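PDB 4F0L: amidohydrolase, which probably acts as a metal-dependent deaminase of the amidohydrolase family, holding a ferric ion at its active site in this crystal. Local coordinates for residues S66-G72 with V109-Y114; E127-H132 with M146-I150; M61-H67 with G325-N331; M117-T123 with A157-L161. One frame throughout, in Å; residues are numbered along the deposited sequence.

Contact 1: S66-G72 with V109-Y114; sequences SHAFQYG and VALRLY. With FE (Fe (III) ion), chain E.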
loop_
_atom_site.group_PDB
_atom_site.type_symbol
_atom_site.label_atom_id
_atom_site.label_comp_id
_atom_site.label_asym_id
_atom_site.label_seq_id
_atom_site.Cartn_x
_atom_site.Cartn_y
_atom_site.Cartn_z
ATOM N N SER B 66 -0.930 -18.876 -2.034
ATOM C CA SER B 66 0.445 -18.561 -2.374
ATOM C C SER B 66 0.938 -19.480 -3.489
ATOM O O SER B 66 0.636 -20.660 -3.513
ATOM C CB SER B 66 1.330 -18.733 -1.141
ATOM O OG SER B 66 2.697 -18.823 -1.463
ATOM N N HIS B 67 1.675 -18.896 -4.431
ATOM C CA HIS B 67 2.538 -19.638 -5.337
ATOM C C HIS B 67 3.937 -19.249 -5.047
ATOM O O HIS B 67 4.422 -18.215 -5.538
ATOM C CB HIS B 67 2.208 -19.327 -6.792
ATOM C CG HIS B 67 0.741 -19.277 -7.064
ATOM N ND1 HIS B 67 -0.060 -20.329 -6.864
ATOM C CD2 HIS B 67 -0.064 -18.246 -7.511
ATOM C CE1 HIS B 67 -1.332 -19.976 -7.187
ATOM N NE2 HIS B 67 -1.319 -18.709 -7.578
ATOM N N ALA B 68 4.629 -20.096 -4.289
ATOM C CA ALA B 68 5.894 -19.706 -3.670
ATOM C C ALA B 68 6.926 -19.254 -4.702
ATOM O O ALA B 68 7.614 -18.271 -4.484
ATOM C CB ALA B 68 6.464 -20.817 -2.805
ATOM N N PHE B 69 7.010 -19.938 -5.841
ATOM C CA PHE B 69 8.049 -19.617 -6.833
ATOM C C PHE B 69 7.943 -18.211 -7.399
ATOM O O PHE B 69 8.940 -17.644 -7.792
ATOM C CB PHE B 69 8.097 -20.661 -7.969
ATOM C CG PHE B 69 6.957 -20.570 -8.948
ATOM C CD1 PHE B 69 7.050 -19.765 -10.061
ATOM C CD2 PHE B 69 5.787 -21.310 -8.754
ATOM C CE1 PHE B 69 5.992 -19.692 -10.969
ATOM C CE2 PHE B 69 4.734 -21.244 -9.648
ATOM C CZ PHE B 69 4.836 -20.426 -10.759
ATOM N N GLN B 70 6.729 -17.657 -7.415
ATOM C CA GLN B 70 6.500 -16.341 -7.962
ATOM C C GLN B 70 7.142 -15.252 -7.114
ATOM O O GLN B 70 7.380 -14.138 -7.614
ATOM C CB GLN B 70 4.994 -16.082 -8.200
ATOM C CG GLN B 70 4.429 -17.001 -9.291
ATOM C CD GLN B 70 2.950 -16.821 -9.545
ATOM O OE1 GLN B 70 2.346 -15.881 -9.083
ATOM N NE2 GLN B 70 2.370 -17.697 -10.352
ATOM N N TYR B 71 7.427 -15.553 -5.846
ATOM C CA TYR B 71 8.164 -14.609 -4.992
ATOM C C TYR B 71 9.489 -14.232 -5.651
ATOM O O TYR B 71 9.985 -13.132 -5.469
ATOM C CB TYR B 71 8.453 -15.247 -3.649
ATOM C CG TYR B 71 9.192 -14.420 -2.598
ATOM C CD1 TYR B 71 8.575 -13.354 -1.936
ATOM C CD2 TYR B 71 10.486 -14.780 -2.204
ATOM C CE1 TYR B 71 9.247 -12.626 -0.958
ATOM C CE2 TYR B 71 11.157 -14.090 -1.220
ATOM C CZ TYR B 71 10.539 -12.993 -0.601
ATOM O OH TYR B 71 11.224 -12.327 0.389
ATOM N N GLY B 72 10.091 -15.175 -6.370
ATOM C CA GLY B 72 11.338 -14.892 -7.078
ATOM C C GLY B 72 11.203 -13.818 -8.157
ATOM O O GLY B 72 12.164 -13.134 -8.465
ATOM N N VAL B 109 13.735 -20.297 -2.453
ATOM C CA VAL B 109 12.722 -19.279 -2.682
ATOM C C VAL B 109 11.544 -19.394 -1.691
ATOM O O VAL B 109 11.152 -18.394 -1.074
ATOM C CB VAL B 109 12.210 -19.319 -4.120
ATOM C CG1 VAL B 109 11.041 -18.364 -4.309
ATOM C CG2 VAL B 109 13.360 -18.996 -5.087
ATOM N N ALA B 110 11.001 -20.607 -1.541
ATOM C CA ALA B 110 9.896 -20.813 -0.602
ATOM C C ALA B 110 10.299 -20.480 0.836
ATOM O O ALA B 110 9.534 -19.888 1.574
ATOM C CB ALA B 110 9.402 -22.248 -0.686
ATOM N N LEU B 111 11.497 -20.871 1.244
ATOM C CA LEU B 111 11.945 -20.522 2.588
ATOM C C LEU B 111 11.960 -19.019 2.804
ATOM O O LEU B 111 11.391 -18.525 3.805
ATOM C CB LEU B 111 13.301 -21.152 2.941
ATOM C CG LEU B 111 13.885 -20.746 4.307
ATOM C CD1 LEU B 111 12.959 -21.153 5.435
ATOM C CD2 LEU B 111 15.291 -21.318 4.511
ATOM N N ARG B 112 12.565 -18.270 1.881
ATOM C CA ARG B 112 12.691 -16.831 2.079
ATOM C C ARG B 112 11.325 -16.148 2.043
ATOM O O ARG B 112 11.093 -15.181 2.765
ATOM C CB ARG B 112 13.635 -16.218 1.047
ATOM C CG ARG B 112 13.952 -14.757 1.262
ATOM C CD ARG B 112 14.681 -14.543 2.595
ATOM N NE ARG B 112 14.872 -13.136 2.966
ATOM C CZ ARG B 112 13.938 -12.356 3.539
ATOM N NH1 ARG B 112 12.734 -12.807 3.833
ATOM N NH2 ARG B 112 14.225 -11.101 3.815
ATOM N N LEU B 113 10.433 -16.659 1.213
ATOM C CA LEU B 113 9.035 -16.214 1.217
ATOM C C LEU B 113 8.317 -16.447 2.539
ATOM O O LEU B 113 7.635 -15.545 3.074
ATOM C CB LEU B 113 8.267 -16.933 0.137
ATOM C CG LEU B 113 6.756 -16.717 0.194
ATOM C CD1 LEU B 113 6.402 -15.244 0.069
ATOM C CD2 LEU B 113 6.006 -17.599 -0.834
ATOM N N TYR B 114 8.480 -17.647 3.077
ATOM C CA TYR B 114 7.786 -17.973 4.319
ATOM C C TYR B 114 8.368 -17.166 5.479
ATOM O O TYR B 114 7.638 -16.780 6.391
ATOM C CB TYR B 114 7.769 -19.501 4.585
ATOM C CG TYR B 114 7.047 -20.326 3.505
ATOM C CD1 TYR B 114 6.049 -19.768 2.700
ATOM C CD2 TYR B 114 7.358 -21.658 3.299
ATOM C CE1 TYR B 114 5.417 -20.508 1.714
ATOM C CE2 TYR B 114 6.721 -22.396 2.346
ATOM C CZ TYR B 114 5.756 -21.825 1.549
ATOM O OH TYR B 114 5.114 -22.551 0.568
HETATM FE FE FE E . -3.237 -17.668 -7.679
HETATM O O HOH W 1 -4.297 -15.961 -8.511
HETATM O O HOH W 2 -2.294 -17.167 -9.689
#

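Contact 2: E127-H132 with M146-I150; sequences EFHYLH and MADRI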
loop_
_atom_site.group_PDB
_atom_site.type_symbol
_atom_site.label_atom_id
_atom_site.label_comp_id
_atom_site.label_asym_id
_atom_site.label_seq_id
_atom_site.Cartn_x
_atom_site.Cartn_y
_atom_site.Cartn_z
ATOM N N GLU B 127 -0.395 -23.186 0.365
ATOM C CA GLU B 127 0.450 -23.253 -0.812
ATOM C C GLU B 127 -0.265 -23.988 -1.948
ATOM O O GLU B 127 -0.426 -25.193 -1.923
ATOM C CB GLU B 127 1.773 -23.941 -0.504
ATOM C CG GLU B 127 2.775 -23.904 -1.649
ATOM C CD GLU B 127 3.179 -22.497 -2.086
ATOM O OE1 GLU B 127 3.289 -21.584 -1.225
ATOM O OE2 GLU B 127 3.399 -22.310 -3.305
ATOM N N PHE B 128 -0.678 -23.207 -2.923
ATOM C CA PHE B 128 -1.477 -23.642 -4.057
ATOM C C PHE B 128 -0.414 -24.000 -5.091
ATOM O O PHE B 128 0.057 -23.142 -5.876
ATOM C CB PHE B 128 -2.362 -22.451 -4.477
ATOM C CG PHE B 128 -3.425 -22.757 -5.499
ATOM C CD1 PHE B 128 -3.112 -22.827 -6.850
ATOM C CD2 PHE B 128 -4.739 -22.843 -5.132
ATOM C CE1 PHE B 128 -4.112 -23.034 -7.813
ATOM C CE2 PHE B 128 -5.737 -23.045 -6.072
ATOM C CZ PHE B 128 -5.424 -23.138 -7.419
ATOM N N HIS B 129 -0.046 -25.277 -5.068
ATOM C CA HIS B 129 1.217 -25.736 -5.594
ATOM C C HIS B 129 1.088 -26.446 -6.923
ATOM O O HIS B 129 0.576 -27.587 -6.975
ATOM C CB HIS B 129 1.820 -26.708 -4.581
ATOM C CG HIS B 129 3.087 -27.341 -5.051
ATOM N ND1 HIS B 129 4.160 -26.615 -5.378
ATOM C CD2 HIS B 129 3.425 -28.678 -5.268
ATOM C CE1 HIS B 129 5.155 -27.440 -5.757
ATOM N NE2 HIS B 129 4.704 -28.703 -5.696
ATOM N N TYR B 130 1.537 -25.812 -7.993
ATOM C CA TYR B 130 1.411 -26.438 -9.317
ATOM C C TYR B 130 2.715 -26.699 -10.065
ATOM O O TYR B 130 2.684 -27.176 -11.187
ATOM C CB TYR B 130 0.425 -25.674 -10.220
ATOM C CG TYR B 130 0.698 -24.223 -10.509
ATOM C CD1 TYR B 130 1.585 -23.836 -11.508
ATOM C CD2 TYR B 130 -0.014 -23.226 -9.859
ATOM C CE1 TYR B 130 1.799 -22.495 -11.804
ATOM C CE2 TYR B 130 0.184 -21.883 -10.160
ATOM C CZ TYR B 130 1.079 -21.525 -11.128
ATOM O OH TYR B 130 1.269 -20.194 -11.418
ATOM N N LEU B 131 3.846 -26.388 -9.451
ATOM C CA LEU B 131 5.115 -26.571 -10.089
ATOM C C LEU B 131 5.616 -27.958 -9.697
ATOM O O LEU B 131 6.313 -28.126 -8.681
ATOM C CB LEU B 131 6.067 -25.480 -9.644
ATOM C CG LEU B 131 7.460 -25.505 -10.235
ATOM C CD1 LEU B 131 7.436 -25.522 -11.755
ATOM C CD2 LEU B 131 8.243 -24.312 -9.665
ATOM N N HIS B 132 5.228 -28.963 -10.491
ATOM C CA HIS B 132 5.399 -30.362 -10.092
ATOM C C HIS B 132 6.603 -31.056 -10.655
ATOM O O HIS B 132 7.371 -31.652 -9.915
ATOM C CB HIS B 132 4.177 -31.185 -10.486
ATOM C CG HIS B 132 2.904 -30.764 -9.808
ATOM N ND1 HIS B 132 2.787 -30.697 -8.463
ATOM C CD2 HIS B 132 1.646 -30.438 -10.333
ATOM C CE1 HIS B 132 1.521 -30.336 -8.150
ATOM N NE2 HIS B 132 0.832 -30.158 -9.292
ATOM N N MET B 146 8.811 -31.664 -5.624
ATOM C CA MET B 146 8.641 -30.219 -5.467
ATOM C C MET B 146 7.778 -29.883 -4.260
ATOM O O MET B 146 8.061 -28.909 -3.558
ATOM C CB MET B 146 8.076 -29.567 -6.737
ATOM C CG MET B 146 9.119 -29.402 -7.836
ATOM S SD MET B 146 10.354 -28.185 -7.378
ATOM C CE MET B 146 10.956 -27.624 -8.967
ATOM N N ALA B 147 6.764 -30.714 -3.987
ATOM C CA ALA B 147 5.934 -30.562 -2.768
ATOM C C ALA B 147 6.761 -30.835 -1.515
ATOM O O ALA B 147 6.578 -30.157 -0.479
ATOM C CB ALA B 147 4.675 -31.456 -2.797
ATOM N N ASP B 148 7.673 -31.808 -1.594
ATOM C CA ASP B 148 8.579 -32.091 -0.484
ATOM C C ASP B 148 9.473 -30.869 -0.163
ATOM O O ASP B 148 9.817 -30.614 0.999
ATOM C CB ASP B 148 9.478 -33.293 -0.774
ATOM C CG ASP B 148 8.704 -34.586 -1.065
ATOM O OD1 ASP B 148 7.459 -34.672 -0.943
ATOM O OD2 ASP B 148 9.388 -35.548 -1.450
ATOM N N ARG B 149 9.884 -30.154 -1.210
ATOM C CA ARG B 149 10.677 -28.922 -1.019
ATOM C C ARG B 149 9.894 -27.826 -0.286
ATOM O O ARG B 149 10.450 -27.119 0.587
ATOM C CB ARG B 149 11.178 -28.397 -2.352
ATOM C CG ARG B 149 12.125 -29.360 -3.062
ATOM C CD ARG B 149 13.406 -29.569 -2.266
ATOM N NE ARG B 149 14.349 -30.400 -2.997
ATOM C CZ ARG B 149 15.673 -30.401 -2.819
ATOM N NH1 ARG B 149 16.275 -29.591 -1.946
ATOM N NH2 ARG B 149 16.418 -31.218 -3.542
ATOM N N ILE B 150 8.610 -27.699 -0.632
ATOM C CA ILE B 150 7.704 -26.765 0.045
ATOM C C ILE B 150 7.635 -27.116 1.510
ATOM O O ILE B 150 7.855 -26.257 2.381
ATOM C CB ILE B 150 6.290 -26.801 -0.569
ATOM C CG1 ILE B 150 6.298 -26.256 -1.990
ATOM C CG2 ILE B 150 5.281 -26.064 0.296
ATOM C CD1 ILE B 150 6.963 -24.903 -2.161
HETATM O O HOH W 3 7.065 -32.856 -7.524
#

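Contact 3: M61-H67 with G325-N331; sequences MANLHSH and GIGSDSN. With FE (Fe (III) ion), chain E.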
loop_
_atom_site.group_PDB
_atom_site.type_symbol
_atom_site.label_atom_id
_atom_site.label_comp_id
_atom_site.label_asym_id
_atom_site.label_seq_id
_atom_site.Cartn_x
_atom_site.Cartn_y
_atom_site.Cartn_z
ATOM N N MET B 61 -2.427 -14.744 11.295
ATOM C CA MET B 61 -3.218 -14.663 10.080
ATOM C C MET B 61 -2.811 -15.776 9.133
ATOM O O MET B 61 -1.617 -15.976 8.849
ATOM C CB MET B 61 -2.970 -13.315 9.409
ATOM C CG MET B 61 -3.777 -13.055 8.144
ATOM S SD MET B 61 -5.535 -12.854 8.437
ATOM C CE MET B 61 -5.415 -11.268 9.272
ATOM N N ALA B 62 -3.795 -16.482 8.602
ATOM C CA ALA B 62 -3.508 -17.402 7.493
ATOM C C ALA B 62 -3.279 -16.621 6.234
ATOM O O ALA B 62 -3.993 -15.639 5.916
ATOM C CB ALA B 62 -4.640 -18.430 7.289
ATOM N N ASN B 63 -2.288 -17.070 5.465
ATOM C CA ASN B 63 -2.064 -16.535 4.136
ATOM C C ASN B 63 -2.609 -17.588 3.207
ATOM O O ASN B 63 -1.943 -18.539 2.879
ATOM C CB ASN B 63 -0.565 -16.281 3.916
ATOM C CG ASN B 63 -0.295 -15.401 2.702
ATOM O OD1 ASN B 63 -0.797 -15.654 1.603
ATOM N ND2 ASN B 63 0.471 -14.356 2.908
ATOM N N LEU B 64 -3.868 -17.462 2.814
ATOM C CA LEU B 64 -4.576 -18.649 2.321
ATOM C C LEU B 64 -4.316 -19.027 0.855
ATOM O O LEU B 64 -4.903 -19.977 0.383
ATOM C CB LEU B 64 -6.084 -18.533 2.608
ATOM C CG LEU B 64 -6.882 -17.322 2.144
ATOM C CD1 LEU B 64 -6.521 -16.943 0.716
ATOM C CD2 LEU B 64 -8.358 -17.665 2.278
ATOM N N HIS B 65 -3.411 -18.328 0.154
ATOM C CA HIS B 65 -3.161 -18.600 -1.285
ATOM C C HIS B 65 -1.850 -17.995 -1.677
ATOM O O HIS B 65 -1.674 -16.768 -1.634
ATOM C CB HIS B 65 -4.255 -17.993 -2.144
ATOM C CG HIS B 65 -4.198 -18.365 -3.593
ATOM N ND1 HIS B 65 -4.591 -19.586 -4.045
ATOM C CD2 HIS B 65 -3.833 -17.634 -4.711
ATOM C CE1 HIS B 65 -4.426 -19.632 -5.384
ATOM N NE2 HIS B 65 -3.996 -18.435 -5.795
ATOM N N SER B 66 -0.930 -18.876 -2.034
ATOM C CA SER B 66 0.445 -18.561 -2.374
ATOM C C SER B 66 0.938 -19.480 -3.489
ATOM O O SER B 66 0.636 -20.660 -3.513
ATOM C CB SER B 66 1.330 -18.733 -1.141
ATOM O OG SER B 66 2.697 -18.823 -1.463
ATOM N N HIS B 67 1.675 -18.896 -4.431
ATOM C CA HIS B 67 2.538 -19.638 -5.337
ATOM C C HIS B 67 3.937 -19.249 -5.047
ATOM O O HIS B 67 4.422 -18.215 -5.538
ATOM C CB HIS B 67 2.208 -19.327 -6.792
ATOM C CG HIS B 67 0.741 -19.277 -7.064
ATOM N ND1 HIS B 67 -0.060 -20.329 -6.864
ATOM C CD2 HIS B 67 -0.064 -18.246 -7.511
ATOM C CE1 HIS B 67 -1.332 -19.976 -7.187
ATOM N NE2 HIS B 67 -1.319 -18.709 -7.578
ATOM N N GLY B 325 -10.779 -14.888 3.437
ATOM C CA GLY B 325 -9.409 -14.726 3.875
ATOM C C GLY B 325 -8.560 -14.018 2.816
ATOM O O GLY B 325 -9.033 -13.691 1.707
ATOM N N ILE B 326 -7.300 -13.788 3.151
ATOM C CA ILE B 326 -6.375 -13.123 2.255
ATOM C C ILE B 326 -5.175 -13.981 1.934
ATOM O O ILE B 326 -4.678 -14.746 2.784
ATOM C CB ILE B 326 -5.870 -11.768 2.805
ATOM C CG1 ILE B 326 -5.307 -11.926 4.234
ATOM C CG2 ILE B 326 -6.997 -10.730 2.736
ATOM C CD1 ILE B 326 -4.576 -10.691 4.759
ATOM N N GLY B 327 -4.727 -13.847 0.686
ATOM C CA GLY B 327 -3.538 -14.504 0.213
ATOM C C GLY B 327 -2.640 -13.602 -0.610
ATOM O O GLY B 327 -3.110 -12.825 -1.440
ATOM N N SER B 328 -1.335 -13.747 -0.409
ATOM C CA SER B 328 -0.350 -12.940 -1.139
ATOM C C SER B 328 -0.213 -13.358 -2.615
ATOM O O SER B 328 0.242 -12.577 -3.441
ATOM C CB SER B 328 0.992 -13.049 -0.447
ATOM O OG SER B 328 0.944 -12.469 0.840
ATOM N N ASP B 329 -0.568 -14.602 -2.912
ATOM C CA ASP B 329 -0.835 -15.067 -4.297
ATOM C C ASP B 329 0.430 -14.997 -5.158
ATOM O O ASP B 329 1.229 -15.950 -5.124
ATOM C CB ASP B 329 -2.033 -14.317 -4.902
ATOM C CG ASP B 329 -2.446 -14.843 -6.303
ATOM O OD1 ASP B 329 -1.883 -15.852 -6.785
ATOM O OD2 ASP B 329 -3.367 -14.272 -6.914
ATOM N N SER B 330 0.622 -13.911 -5.908
ATOM C CA SER B 330 1.824 -13.747 -6.745
ATOM C C SER B 330 3.017 -13.458 -5.885
ATOM O O SER B 330 4.183 -13.541 -6.337
ATOM C CB SER B 330 1.672 -12.602 -7.779
ATOM O OG SER B 330 1.652 -11.325 -7.138
ATOM N N ASN B 331 2.741 -13.103 -4.631
ATOM C CA ASN B 331 3.827 -12.828 -3.663
ATOM C C ASN B 331 4.697 -11.645 -4.081
ATOM O O ASN B 331 5.893 -11.528 -3.686
ATOM C CB ASN B 331 4.633 -14.099 -3.389
ATOM C CG ASN B 331 3.784 -15.165 -2.647
ATOM O OD1 ASN B 331 3.136 -14.848 -1.686
ATOM N ND2 ASN B 331 3.810 -16.412 -3.092
HETATM FE FE FE E . -3.237 -17.668 -7.679
HETATM O O HOH W 4 -6.733 -15.209 5.710
HETATM O O HOH W 1 -4.297 -15.961 -8.511
HETATM O O HOH W 2 -2.294 -17.167 -9.689
#

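Contact 4: M117-T123 with A157-L161; sequences MLEAGFT and AGMGL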
loop_
_atom_site.group_PDB
_atom_site.type_symbol
_atom_site.label_atom_id
_atom_site.label_comp_id
_atom_site.label_asym_id
_atom_site.label_seq_id
_atom_site.Cartn_x
_atom_site.Cartn_y
_atom_site.Cartn_z
ATOM N N MET B 117 6.642 -13.833 5.059
ATOM C CA MET B 117 5.253 -13.968 5.562
ATOM C C MET B 117 5.220 -13.977 7.087
ATOM O O MET B 117 4.432 -13.279 7.679
ATOM C CB MET B 117 4.609 -15.255 5.052
ATOM C CG MET B 117 4.250 -15.219 3.557
ATOM S SD MET B 117 3.459 -16.758 3.066
ATOM C CE MET B 117 2.888 -16.380 1.402
ATOM N N LEU B 118 6.089 -14.769 7.716
ATOM C CA LEU B 118 6.141 -14.827 9.187
ATOM C C LEU B 118 6.438 -13.446 9.771
ATOM O O LEU B 118 5.769 -13.021 10.709
ATOM C CB LEU B 118 7.159 -15.864 9.682
ATOM C CG LEU B 118 6.682 -17.321 9.664
ATOM C CD1 LEU B 118 7.816 -18.326 9.776
ATOM C CD2 LEU B 118 5.682 -17.548 10.832
ATOM N N GLU B 119 7.396 -12.735 9.193
ATOM C CA GLU B 119 7.729 -11.386 9.642
ATOM C C GLU B 119 6.566 -10.364 9.467
ATOM O O GLU B 119 6.452 -9.402 10.205
ATOM C CB GLU B 119 9.004 -10.891 8.974
ATOM C CG GLU B 119 10.277 -11.610 9.417
ATOM C CD GLU B 119 11.551 -10.986 8.817
ATOM O OE1 GLU B 119 11.407 -10.035 7.996
ATOM O OE2 GLU B 119 12.691 -11.419 9.187
ATOM N N ALA B 120 5.657 -10.662 8.557
ATOM C CA ALA B 120 4.489 -9.856 8.347
ATOM C C ALA B 120 3.298 -10.301 9.244
ATOM O O ALA B 120 2.241 -9.675 9.183
ATOM C CB ALA B 120 4.088 -9.919 6.870
ATOM N N GLY B 121 3.446 -11.386 10.008
ATOM C CA GLY B 121 2.403 -11.800 10.944
ATOM C C GLY B 121 1.488 -12.896 10.405
ATOM O O GLY B 121 0.408 -13.140 10.968
ATOM N N PHE B 122 1.853 -13.516 9.276
ATOM C CA PHE B 122 1.108 -14.668 8.790
ATOM C C PHE B 122 1.714 -15.912 9.419
ATOM O O PHE B 122 2.927 -16.115 9.320
ATOM C CB PHE B 122 1.228 -14.818 7.271
ATOM C CG PHE B 122 0.606 -13.712 6.489
ATOM C CD1 PHE B 122 -0.752 -13.697 6.247
ATOM C CD2 PHE B 122 1.402 -12.701 5.927
ATOM C CE1 PHE B 122 -1.315 -12.712 5.454
ATOM C CE2 PHE B 122 0.852 -11.711 5.164
ATOM C CZ PHE B 122 -0.514 -11.710 4.924
ATOM N N THR B 123 0.880 -16.769 10.019
ATOM C CA THR B 123 1.337 -17.949 10.768
ATOM C C THR B 123 1.089 -19.295 10.078
ATOM O O THR B 123 1.548 -20.350 10.554
ATOM C CB THR B 123 0.687 -17.982 12.148
ATOM O OG1 THR B 123 -0.744 -17.814 12.039
ATOM C CG2 THR B 123 1.270 -16.845 13.022
ATOM N N ALA B 157 11.272 -22.873 8.198
ATOM C CA ALA B 157 10.737 -21.545 8.584
ATOM C C ALA B 157 9.974 -21.568 9.906
ATOM O O ALA B 157 9.877 -20.548 10.611
ATOM C CB ALA B 157 9.843 -20.984 7.478
ATOM N N GLY B 158 9.432 -22.740 10.225
ATOM C CA GLY B 158 8.494 -22.909 11.335
ATOM C C GLY B 158 7.113 -22.390 10.957
ATOM O O GLY B 158 6.338 -22.046 11.817
ATOM N N MET B 159 6.827 -22.324 9.662
ATOM C CA MET B 159 5.555 -21.824 9.135
ATOM C C MET B 159 4.526 -22.966 9.063
ATOM O O MET B 159 4.871 -24.086 8.665
ATOM C CB MET B 159 5.789 -21.270 7.725
ATOM C CG MET B 159 4.526 -20.993 6.930
ATOM S SD MET B 159 3.550 -19.668 7.670
ATOM C CE MET B 159 4.263 -18.296 6.758
ATOM N N GLY B 160 3.277 -22.689 9.475
ATOM C CA GLY B 160 2.199 -23.698 9.383
ATOM C C GLY B 160 1.894 -23.914 7.916
ATOM O O GLY B 160 2.021 -22.991 7.139
ATOM N N LEU B 161 1.526 -25.128 7.532
ATOM C CA LEU B 161 1.318 -25.457 6.108
ATOM C C LEU B 161 -0.006 -26.188 5.873
ATOM O O LEU B 161 -0.248 -27.259 6.423
ATOM C CB LEU B 161 2.471 -26.339 5.601
ATOM C CG LEU B 161 2.413 -26.808 4.130
ATOM C CD1 LEU B 161 2.352 -25.635 3.152
ATOM C CD2 LEU B 161 3.632 -27.697 3.835
#

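Contact 1: S66-G72 with V109-Y114
Apolar packing makes up most of this contact. Ala-68 sets its CB 3.9 Å from CB of Ala-110; their CA atoms are 5.2 Å apart, a spacing two small side chains allow. One branch of Leu-113, CD2, lies 3.5 Å from CA of Ala-68, while the other, CD1, comes equally near CD1 of Tyr-71. Val-109 puts CG1 against the turn 68-72, 3.4 Å from O of Ala-68.

With CG anti to the backbone N (chi1 -179°), the ring of Tyr-71 is carried to the helix, against Leu-113 and Arg-112. CB of Leu-113 makes a CH-pi contact over its face, 4.0 Å from the centroid and 19° off the ring normal; Arg-420 of the second subunit adds a cation-pi contact. CG of Arg-112 meets the ring at its edge.

Polar ends have outside partners: OH of Tyr-71 bonds to Asp-116 and to Arg-402 of the second subunit, and Arg-112 forms a salt bridge with Glu-446. His-67 binds the ferric ion through NE2 at 2.2 Å. The HxH metal motif straddles the end of strand 56-66, and the loop that follows packs on helix 103-119 of the TIM-barrel-like fold.

Contact 2: E127-H132 with M146-I150
His-129 points the CE1, NE2 and CD2 side of its imidazole at Met-146 and Ala-147 in the first turn of helix 145-157. CG is anti to the backbone N (chi1 176°), which carries the ring across to the helix. CB of Met-146 sits at the ring edge, in its plane, 3.7 Å from CE1, and CB of Ala-147 approaches CD2 at 3.9 Å. NE2 of His-129 is 3.3 Å from N of Ala-147, but the angle is too poor for a hydrogen bond.

Ile-150, one turn on, places CG1 obliquely to the same ring, while its CG2 meets CG of Glu-127 at 3.8 Å, the two side chains roughly perpendicular. The carboxylate of Glu-127 serves Tyr-114, Ser-66 and N of Ala-68.

Water 3 bridges the backbones: it donates to O of His-132 at 2.7 Å and accepts from N of Met-146 at 2.8 Å. CE of Met-146 packs on CG of Leu-131, the centre of an inverse gamma turn.

Strand 127-129 and helix 146-150 run nearly antiparallel, at 165° with axes 10.6 Å apart, as expected for the first half of a beta-alpha-beta unit in a TIM-barrel-like fold.

Contact 3: M61-H67 with G325-N331
ND2 of Asn-331 reaches two acceptors across the contact: OG of Ser-66, 3.1 Å away and close to the amide plane, and O of His-67, through a weak, bent bond; the same OG also bonds Glu-127. A second amide, on Asn-63, works as a two-pronged clamp on Ser-328. Its OD1 accepts from N of Ser-328 at 2.8 Å, and its ND2 donates to OG of the same serine almost straight, at 175°. With both ends engaged, that amide is fixed in its rotation.

Backbone bonds extend the join. N of Leu-64 donates to O of Ile-326, and N of Asp-329 to O of His-65 at 2.7 Å; N of His-67 returns the pairing to O of Asp-329. Water 4 links O of Ala-62 to N of Ile-326. Gly-325 leaves room for CD2 of Leu-64, 3.5 Å from its CA, and Gly-327 for O of His-65.

The pairing carries three ligands to the ferric ion. NE2 of His-65 binds it at 2.2 Å and OD1 of Asp-329 at 2.4 Å, joined by NE2 of His-67. CG of Asp-329, anti to the backbone N (chi1 -175°), carries the carboxylate to the metal beside both imidazoles, its plane 67° from that of the His-65 ring. His-241 and waters 1 and 2 complete the six ligands of this mononuclear amidohydrolase metal centre, formed where the first and last barrel strands meet.

Contact 4: M117-T123 with A157-L161
The apolar contacts centre on Met-159, whose bent chain folds into the corner between helix 103-119 and strand 122-129. Its CE lies 3.5 Å from CB of Met-117 and 3.9 Å from CG of Leu-118. Met-159 runs roughly perpendicular to Met-117 and antiparallel to Leu-118. CG of Met-159 is anti to its backbone N (chi1 167°), and the turn at chi2 (65°) brings SD to 3.5 Å from C of Thr-123. CD1 of Leu-118 lies 3.1 Å from O of Ala-157 and 4.1 Å from its CB.

Polar bonding across the contact consists of one hydrogen bond, from N of Gly-160 to O of Thr-123, at 3.1 Å and 148°. It pairs the beginnings of the parallel neighbours 122-129 and 160-167. O of Ala-157 is served by His-439.

Backbone turns shape both sides. Gly-121 and Gly-158 adopt positive phi in Schellman motifs, each ending a helix just before the next strand starts.

Sulfur and methyl groups thus fill the corner with dispersion contacts that impose little direction, while the backbone bond, continued by one between Gly-160 and Val-125, supplies the directional part and helps align the strand starts.

How the contacts relate
Along the chain, contact 1 closes before contacts 2 and 4 open; contact 2 is nested within contact 4, and all three lie inside the long loop closed by contact 3. Contacts 1 and 4 share helix 103-119, with centres 12 Å apart, while contacts 2 and 4, about 17 Å apart at their centres, lie towards opposite ends of strand 122-129. That strand sits between 56-66 and 160-167 in one sheet, linking contacts 2, 3 and 4. Contacts 1 and 3 share Ser-66 and His-67 and both reach the ferric ion. Glu-127 of contact 2 joins them by probable hydrogen bonds to Ser-66, Ala-68 and Tyr-114, tying outer helix 103-119 to the metal-bearing end of strand 56-66.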